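Putative aminooxidase (PDB 2BA9) isomerises polyunsaturated fatty acids, producing conjugated linoleic acid, and carries a bound flavin-adenine dinucleotide. Local coordinates at residues Gly43-Ser48 with Ala399-Ser404; Trp199-Gly204 with Gly406-Val411. All coordinates share one frame; numbering follows the deposited sequence.

Interaction 1 (Gly43-Ser48 with Ala399-Ser404). With FAD (flavin-adenine dinucleotide), chain D.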
loop_
_atom_site.group_PDB
_atom_site.type_symbol
_atom_site.label_atom_id
_atom_site.label_comp_id
_atom_site.label_asym_id
_atom_site.label_seq_id
_atom_site.Cartn_x
_atom_site.Cartn_y
_atom_site.Cartn_z
ATOM N N GLY A 43 -11.613 5.883 -3.003
ATOM C CA GLY A 43 -11.015 4.922 -2.098
ATOM C C GLY A 43 -9.812 4.225 -2.705
ATOM O O GLY A 43 -8.984 3.642 -1.975
ATOM N N GLY A 44 -9.705 4.283 -4.038
ATOM C CA GLY A 44 -8.647 3.566 -4.758
ATOM C C GLY A 44 -8.545 2.089 -4.386
ATOM O O GLY A 44 -9.463 1.295 -4.666
ATOM N N LYS A 45 -7.435 1.725 -3.744
ATOM C CA LYS A 45 -7.151 0.323 -3.409
ATOM C C LYS A 45 -7.715 -0.091 -2.033
ATOM O O LYS A 45 -7.549 -1.235 -1.592
ATOM C CB LYS A 45 -5.648 0.028 -3.534
ATOM C CG LYS A 45 -5.135 0.164 -4.971
ATOM C CD LYS A 45 -3.787 -0.510 -5.172
ATOM C CE LYS A 45 -2.645 0.320 -4.578
ATOM N NZ LYS A 45 -2.330 1.527 -5.400
ATOM N N CYS A 46 -8.377 0.854 -1.370
ATOM C CA CYS A 46 -9.366 0.539 -0.344
ATOM C C CYS A 46 -10.680 0.360 -1.083
ATOM O O CYS A 46 -11.380 1.340 -1.367
ATOM C CB CYS A 46 -9.481 1.655 0.675
ATOM S SG CYS A 46 -7.992 1.871 1.652
ATOM N N HIS A 47 -10.995 -0.894 -1.403
ATOM C CA HIS A 47 -12.063 -1.216 -2.347
ATOM C C HIS A 47 -12.879 -2.365 -1.822
ATOM O O HIS A 47 -12.407 -3.514 -1.801
ATOM C CB HIS A 47 -11.460 -1.578 -3.697
ATOM C CG HIS A 47 -12.428 -1.507 -4.832
ATOM N ND1 HIS A 47 -12.922 -0.311 -5.307
ATOM C CD2 HIS A 47 -12.992 -2.476 -5.588
ATOM C CE1 HIS A 47 -13.745 -0.549 -6.313
ATOM N NE2 HIS A 47 -13.798 -1.853 -6.508
ATOM N N SER A 48 -14.119 -2.060 -1.445
ATOM C CA SER A 48 -14.965 -2.984 -0.702
ATOM C C SER A 48 -16.344 -3.181 -1.363
ATOM O O SER A 48 -17.319 -2.543 -0.970
ATOM C CB SER A 48 -15.137 -2.459 0.727
ATOM O OG SER A 48 -13.909 -1.947 1.232
ATOM N N ALA A 399 3.292 13.196 -4.194
ATOM C CA ALA A 399 2.774 12.465 -3.043
ATOM C C ALA A 399 2.293 11.039 -3.405
ATOM O O ALA A 399 2.677 10.479 -4.419
ATOM C CB ALA A 399 1.669 13.265 -2.387
ATOM N N GLY A 400 1.471 10.439 -2.550
ATOM C CA GLY A 400 0.990 9.083 -2.803
ATOM C C GLY A 400 2.013 8.023 -2.454
ATOM O O GLY A 400 3.013 8.294 -1.788
ATOM N N GLU A 401 1.769 6.802 -2.910
ATOM C CA GLU A 401 2.538 5.652 -2.436
ATOM C C GLU A 401 4.048 5.781 -2.685
ATOM O O GLU A 401 4.829 5.506 -1.784
ATOM C CB GLU A 401 1.999 4.367 -3.028
ATOM C CG GLU A 401 0.605 3.981 -2.493
ATOM C CD GLU A 401 0.010 2.776 -3.206
ATOM O OE1 GLU A 401 0.128 2.711 -4.445
ATOM O OE2 GLU A 401 -0.577 1.903 -2.540
ATOM N N ILE A 402 4.447 6.238 -3.873
ATOM C CA ILE A 402 5.870 6.322 -4.232
ATOM C C ILE A 402 6.702 7.143 -3.236
ATOM O O ILE A 402 7.839 6.783 -2.989
ATOM C CB ILE A 402 6.086 6.860 -5.682
ATOM C CG1 ILE A 402 7.537 6.653 -6.163
ATOM C CG2 ILE A 402 5.696 8.352 -5.765
ATOM C CD1 ILE A 402 8.130 5.283 -5.926
ATOM N N MET A 403 6.117 8.184 -2.632
ATOM C CA MET A 403 6.853 9.113 -1.734
ATOM C C MET A 403 6.910 8.683 -0.263
ATOM O O MET A 403 7.616 9.300 0.555
ATOM C CB MET A 403 6.252 10.529 -1.786
ATOM C CG MET A 403 6.253 11.186 -3.159
ATOM S SD MET A 403 7.817 11.081 -4.076
ATOM C CE MET A 403 8.928 11.911 -2.937
ATOM N N SER A 404 6.158 7.637 0.061
ATOM C CA SER A 404 6.034 7.145 1.424
ATOM C C SER A 404 6.114 5.618 1.397
ATOM O O SER A 404 7.203 5.047 1.376
ATOM C CB SER A 404 4.720 7.640 2.062
ATOM O OG SER A 404 3.569 7.279 1.291
HETATM P PA FAD D . -4.578 4.375 -4.591
HETATM O O1A FAD D . -5.254 3.714 -3.425
HETATM O O2A FAD D . -4.089 3.466 -5.699
HETATM O O5B FAD D . -5.612 5.394 -5.267
HETATM C C5B FAD D . -5.149 6.162 -6.353
HETATM C C4B FAD D . -6.309 6.882 -7.010
HETATM O O4B FAD D . -5.812 7.673 -8.070
HETATM C C3B FAD D . -7.344 5.905 -7.571
HETATM O O3B FAD D . -8.625 6.229 -7.082
HETATM C C2B FAD D . -7.212 6.069 -9.067
HETATM O O2B FAD D . -8.413 5.753 -9.772
HETATM C C1B FAD D . -6.674 7.506 -9.173
HETATM N N9A FAD D . -5.988 7.704 -10.462
HETATM C C8A FAD D . -4.966 6.946 -10.995
HETATM N N7A FAD D . -4.637 7.452 -12.217
HETATM C C5A FAD D . -5.437 8.525 -12.467
HETATM C C6A FAD D . -5.555 9.410 -13.558
HETATM N N6A FAD D . -4.519 9.510 -14.452
HETATM N N1A FAD D . -6.481 10.445 -13.482
HETATM C C2A FAD D . -7.324 10.580 -12.388
HETATM N N3A FAD D . -7.201 9.699 -11.323
HETATM C C4A FAD D . -6.296 8.682 -11.365
HETATM N N1 FAD D . -2.963 -0.771 3.128
HETATM C C2 FAD D . -2.868 -0.813 4.505
HETATM O O2 FAD D . -2.645 0.220 5.136
HETATM N N3 FAD D . -2.996 -2.020 5.164
HETATM C C4 FAD D . -3.248 -3.176 4.455
HETATM O O4 FAD D . -3.377 -4.240 5.082
HETATM C C4X FAD D . -3.359 -3.133 3.062
HETATM N N5 FAD D . -3.588 -4.276 2.315
HETATM C C5X FAD D . -3.860 -4.219 0.962
HETATM C C6 FAD D . -4.228 -5.367 0.263
HETATM C C7 FAD D . -4.536 -5.286 -1.093
HETATM C C7M FAD D . -4.945 -6.541 -1.810
HETATM C C8 FAD D . -4.462 -4.061 -1.750
HETATM C C8M FAD D . -4.780 -3.922 -3.208
HETATM C C9 FAD D . -4.088 -2.921 -1.044
HETATM C C9A FAD D . -3.772 -2.984 0.314
HETATM N N10 FAD D . -3.371 -1.849 1.042
HETATM C C10 FAD D . -3.233 -1.910 2.410
HETATM C "C1'" FAD D . -2.761 -0.674 0.355
HETATM C "C2'" FAD D . -3.711 0.517 0.310
HETATM O "O2'" FAD D . -5.010 0.147 -0.139
HETATM C "C3'" FAD D . -3.090 1.561 -0.605
HETATM O "O3'" FAD D . -1.737 1.795 -0.204
HETATM C "C4'" FAD D . -3.897 2.849 -0.588
HETATM O "O4'" FAD D . -5.150 2.682 -1.239
HETATM C "C5'" FAD D . -3.066 3.946 -1.238
HETATM O "O5'" FAD D . -3.870 5.057 -1.519
HETATM P P FAD D . -3.429 6.105 -2.674
HETATM O O1P FAD D . -4.482 7.184 -2.838
HETATM O O2P FAD D . -2.097 6.659 -2.302
HETATM O O3P FAD D . -3.361 5.268 -4.042
#
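Bends at chi3 (-76°) and chi4 fold the end of Lys45 over so that NZ faces Glu401, while Glu401, extended beyond CG (chi2 174°), brings its carboxylate in from the opposite direction. The result is a buried salt bridge, with Lys45 NZ donating to Glu401 OE1 at 2.9 Å. NZ arrives on the syn side of that oxygen but 34° out of the carboxylate plane, which fits an ammonium group pulled by other acceptors as well. One of these is an oxygen of the adenosine-side phosphate, FAD O2A, 2.6 Å from Lys45 NZ; another is the carbonyl oxygen of Tyr369. Three acceptors therefore fix the rotation of the ammonium and probably favour its charged form. The carboxylate divides its work: Glu401 OE2 accepts the ribityl hydroxyl FAD O3' at 2.6 Å, so lysine and glutamate together join a phosphate to the ribityl chain. With Lys45 CA and Glu401 CA 11.1 Å apart, the backbones do not meet, and the cofactor occupies much of the gap between them. The same phosphate is also held from the main chain, Lys45 N to FAD O1A at 3.0 Å. A type II' turn closed by Cys46 N to Gly43 O (2.9 Å) presents that amide, and Gly44 CA lies 3.5 Å from FAD O3B. This glycine pair followed by a basic residue resembles the GG motif of FAD-dependent amine oxidases. Loop 43-48 lies between strands 33-36 and 50-51, and loop 399-404 links strand 396-398 to helix 408-423. Trp368 and Tyr370 of strand 359-373 pack on Lys45, whereas Pro372 of that strand and Val411 of helix 408-423 border Glu401.

Interaction 2 (Trp199-Gly204 with Gly406-Val411); sequences WTWADG and GNFDEV. With NA (sodium ion), chain B; FAD (flavin-adenine dinucleotide), chain D.
A short polar bond, Glu410 N to Asn407 OD1 at 2.8 Å, makes Asn407 the N-cap of helix 408-423, directly before Phe408, whose CZ meets Trp201. The backbone amide Phe408 N donates to FAD O2, the carbonyl oxygen at C2 of the flavin, at 3.0 Å with an N-H...O angle of 158°, and the same oxygen lies over one face of the Phe408 ring, offset toward its rim. A chi1 of 61°, setting CG between the backbone N and the carbonyl carbon, turns the ring so that this face lies against the oxygen. At the far end of the ring, Trp201 CH2 approaches Phe408 CZ to 3.9 Å, near the plane of the phenyl and at its edge. The pair is oblique, with centroids of the tryptophan six-membered ring and the Phe408 ring 6.0 Å apart and planes at 64°. Met208 of helix 204-215 packs on both side chains. Glu410 sends OE2 to the sodium ion at 2.3 Å, and its OE1 accepts a bond from a sodium-bound water. Because FAD O2 meets an amide in the first turn of a helix, the helix dipole would be expected to stabilise negative charge at the N1-C2=O edge of a reduced flavin, while the Trp201-Phe408 contact itself is purely apolar.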
loop_
_atom_site.group_PDB
_atom_site.type_symbol
_atom_site.label_atom_id
_atom_site.label_comp_id
_atom_site.label_asym_id
_atom_site.label_seq_id
_atom_site.Cartn_x
_atom_site.Cartn_y
_atom_site.Cartn_z
ATOM N N TRP A 199 -6.915 -3.653 13.253
ATOM C CA TRP A 199 -8.209 -3.062 12.909
ATOM C C TRP A 199 -8.771 -3.639 11.615
ATOM O O TRP A 199 -8.041 -3.859 10.650
ATOM C CB TRP A 199 -8.093 -1.553 12.710
ATOM C CG TRP A 199 -7.634 -0.768 13.874
ATOM C CD1 TRP A 199 -7.536 -1.176 15.167
ATOM C CD2 TRP A 199 -7.245 0.607 13.854
ATOM N NE1 TRP A 199 -7.091 -0.144 15.949
ATOM C CE2 TRP A 199 -6.907 0.963 15.165
ATOM C CE3 TRP A 199 -7.152 1.575 12.841
ATOM C CZ2 TRP A 199 -6.489 2.248 15.501
ATOM C CZ3 TRP A 199 -6.734 2.837 13.169
ATOM C CH2 TRP A 199 -6.407 3.170 14.487
ATOM N N THR A 200 -10.080 -3.867 11.608
ATOM C CA THR A 200 -10.838 -4.172 10.401
ATOM C C THR A 200 -12.143 -3.403 10.483
ATOM O O THR A 200 -12.530 -2.922 11.553
ATOM C CB THR A 200 -11.183 -5.677 10.244
ATOM O OG1 THR A 200 -12.045 -6.107 11.311
ATOM C CG2 THR A 200 -9.922 -6.540 10.231
ATOM N N TRP A 201 -12.831 -3.316 9.350
ATOM C CA TRP A 201 -14.059 -2.537 9.247
ATOM C C TRP A 201 -15.165 -3.400 8.651
ATOM O O TRP A 201 -14.969 -4.010 7.598
ATOM C CB TRP A 201 -13.784 -1.292 8.390
ATOM C CG TRP A 201 -12.839 -0.346 9.068
ATOM C CD1 TRP A 201 -13.174 0.695 9.881
ATOM C CD2 TRP A 201 -11.414 -0.377 9.031
ATOM N NE1 TRP A 201 -12.052 1.329 10.332
ATOM C CE2 TRP A 201 -10.954 0.689 9.830
ATOM C CE3 TRP A 201 -10.480 -1.188 8.386
ATOM C CZ2 TRP A 201 -9.594 0.961 10.010
ATOM C CZ3 TRP A 201 -9.128 -0.920 8.567
ATOM C CH2 TRP A 201 -8.700 0.153 9.369
ATOM N N ALA A 202 -16.310 -3.461 9.337
ATOM C CA ALA A 202 -17.483 -4.245 8.881
ATOM C C ALA A 202 -17.927 -3.846 7.485
ATOM O O ALA A 202 -18.224 -4.706 6.649
ATOM C CB ALA A 202 -18.673 -4.089 9.853
ATOM N N ASP A 203 -17.960 -2.534 7.247
ATOM C CA ASP A 203 -18.390 -1.970 5.966
ATOM C C ASP A 203 -17.216 -1.715 5.037
ATOM O O ASP A 203 -17.333 -0.973 4.060
ATOM C CB ASP A 203 -19.201 -0.692 6.195
ATOM C CG ASP A 203 -20.609 -0.987 6.701
ATOM O OD1 ASP A 203 -21.401 -1.619 5.944
ATOM O OD2 ASP A 203 -20.922 -0.596 7.850
ATOM N N GLY A 204 -16.083 -2.332 5.345
ATOM C CA GLY A 204 -14.919 -2.287 4.477
ATOM C C GLY A 204 -14.041 -1.066 4.662
ATOM O O GLY A 204 -14.508 -0.007 5.128
ATOM N N GLY A 406 3.406 1.950 0.244
ATOM C CA GLY A 406 2.140 1.441 -0.246
ATOM C C GLY A 406 1.167 0.978 0.830
ATOM O O GLY A 406 0.647 -0.127 0.731
ATOM N N ASN A 407 0.912 1.803 1.850
ATOM C CA ASN A 407 -0.211 1.558 2.788
ATOM C C ASN A 407 -0.996 2.830 3.066
ATOM O O ASN A 407 -0.511 3.931 2.787
ATOM C CB ASN A 407 0.208 0.732 4.034
ATOM C CG ASN A 407 0.574 1.557 5.302
ATOM O OD1 ASN A 407 0.096 2.665 5.559
ATOM N ND2 ASN A 407 1.396 0.931 6.143
ATOM N N PHE A 408 -2.238 2.677 3.532
ATOM C CA PHE A 408 -3.162 3.816 3.529
ATOM C C PHE A 408 -2.938 4.785 4.698
ATOM O O PHE A 408 -3.270 5.965 4.595
ATOM C CB PHE A 408 -4.640 3.410 3.333
ATOM C CG PHE A 408 -5.215 2.493 4.397
ATOM C CD1 PHE A 408 -5.667 2.997 5.615
ATOM C CD2 PHE A 408 -5.411 1.146 4.127
ATOM C CE1 PHE A 408 -6.241 2.158 6.568
ATOM C CE2 PHE A 408 -5.975 0.302 5.085
ATOM C CZ PHE A 408 -6.378 0.818 6.310
ATOM N N ASP A 409 -2.331 4.332 5.784
ATOM C CA ASP A 409 -1.945 5.286 6.818
ATOM C C ASP A 409 -0.730 6.091 6.377
ATOM O O ASP A 409 -0.657 7.291 6.612
ATOM C CB ASP A 409 -1.653 4.597 8.147
ATOM C CG ASP A 409 -1.365 5.592 9.252
ATOM O OD1 ASP A 409 -2.319 6.271 9.721
ATOM O OD2 ASP A 409 -0.178 5.704 9.631
ATOM N N GLU A 410 0.210 5.428 5.712
ATOM C CA GLU A 410 1.461 6.075 5.325
ATOM C C GLU A 410 1.206 7.181 4.324
ATOM O O GLU A 410 1.764 8.279 4.465
ATOM C CB GLU A 410 2.477 5.070 4.775
ATOM C CG GLU A 410 3.066 4.125 5.832
ATOM C CD GLU A 410 3.941 4.829 6.881
ATOM O OE1 GLU A 410 4.767 5.687 6.516
ATOM O OE2 GLU A 410 3.818 4.503 8.087
ATOM N N VAL A 411 0.361 6.911 3.328
ATOM C CA VAL A 411 0.043 7.907 2.310
ATOM C C VAL A 411 -0.767 9.083 2.873
ATOM O O VAL A 411 -0.521 10.228 2.503
ATOM C CB VAL A 411 -0.677 7.308 1.065
ATOM C CG1 VAL A 411 0.130 6.120 0.479
ATOM C CG2 VAL A 411 -2.091 6.924 1.380
HETATM NA NA NA B . 5.220 4.204 9.923
HETATM P PA FAD D . -4.578 4.375 -4.591
HETATM O O1A FAD D . -5.254 3.714 -3.425
HETATM O O2A FAD D . -4.089 3.466 -5.699
HETATM O O5B FAD D . -5.612 5.394 -5.267
HETATM C C5B FAD D . -5.149 6.162 -6.353
HETATM C C4B FAD D . -6.309 6.882 -7.010
HETATM O O4B FAD D . -5.812 7.673 -8.070
HETATM C C3B FAD D . -7.344 5.905 -7.571
HETATM O O3B FAD D . -8.625 6.229 -7.082
HETATM C C2B FAD D . -7.212 6.069 -9.067
HETATM O O2B FAD D . -8.413 5.753 -9.772
HETATM C C1B FAD D . -6.674 7.506 -9.173
HETATM N N9A FAD D . -5.988 7.704 -10.462
HETATM C C8A FAD D . -4.966 6.946 -10.995
HETATM N N7A FAD D . -4.637 7.452 -12.217
HETATM C C5A FAD D . -5.437 8.525 -12.467
HETATM C C6A FAD D . -5.555 9.410 -13.558
HETATM N N6A FAD D . -4.519 9.510 -14.452
HETATM N N1A FAD D . -6.481 10.445 -13.482
HETATM C C2A FAD D . -7.324 10.580 -12.388
HETATM N N3A FAD D . -7.201 9.699 -11.323
HETATM C C4A FAD D . -6.296 8.682 -11.365
HETATM N N1 FAD D . -2.963 -0.771 3.128
HETATM C C2 FAD D . -2.868 -0.813 4.505
HETATM O O2 FAD D . -2.645 0.220 5.136
HETATM N N3 FAD D . -2.996 -2.020 5.164
HETATM C C4 FAD D . -3.248 -3.176 4.455
HETATM O O4 FAD D . -3.377 -4.240 5.082
HETATM C C4X FAD D . -3.359 -3.133 3.062
HETATM N N5 FAD D . -3.588 -4.276 2.315
HETATM C C5X FAD D . -3.860 -4.219 0.962
HETATM C C6 FAD D . -4.228 -5.367 0.263
HETATM C C7 FAD D . -4.536 -5.286 -1.093
HETATM C C7M FAD D . -4.945 -6.541 -1.810
HETATM C C8 FAD D . -4.462 -4.061 -1.750
HETATM C C8M FAD D . -4.780 -3.922 -3.208
HETATM C C9 FAD D . -4.088 -2.921 -1.044
HETATM C C9A FAD D . -3.772 -2.984 0.314
HETATM N N10 FAD D . -3.371 -1.849 1.042
HETATM C C10 FAD D . -3.233 -1.910 2.410
HETATM C "C1'" FAD D . -2.761 -0.674 0.355
HETATM C "C2'" FAD D . -3.711 0.517 0.310
HETATM O "O2'" FAD D . -5.010 0.147 -0.139
HETATM C "C3'" FAD D . -3.090 1.561 -0.605
HETATM O "O3'" FAD D . -1.737 1.795 -0.204
HETATM C "C4'" FAD D . -3.897 2.849 -0.588
HETATM O "O4'" FAD D . -5.150 2.682 -1.239
HETATM C "C5'" FAD D . -3.066 3.946 -1.238
HETATM O "O5'" FAD D . -3.870 5.057 -1.519
HETATM P P FAD D . -3.429 6.105 -2.674
HETATM O O1P FAD D . -4.482 7.184 -2.838
HETATM O O2P FAD D . -2.097 6.659 -2.302
HETATM O O3P FAD D . -3.361 5.268 -4.042
HETATM O O HOH W 1 6.467 5.872 8.709
HETATM O O HOH W 2 4.342 2.111 10.492
HETATM O O HOH W 3 6.822 3.807 11.261
#

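Overall arrangement
Both interactions are buried and touch the same FAD, with centres 10 Å apart. The Lys45-Glu401 pair of interaction 1 is ionic and lies at the phosphate and ribityl portion; the touching pair of interaction 2 is aromatic, with Phe408 at flavin O2, although 406-411 also reaches the phosphate through Val411. Their segments alternate along the chain, and the loop 399-404 and the start of helix 408-423 carry the two contacts in succession. They also touch one another: Cys46 SG is 3.6 Å from Phe408 CD2, Glu401 CG is 3.7 Å from Val411 CG1, and Ser48 OG lies 3.4 Å from Gly204 CA.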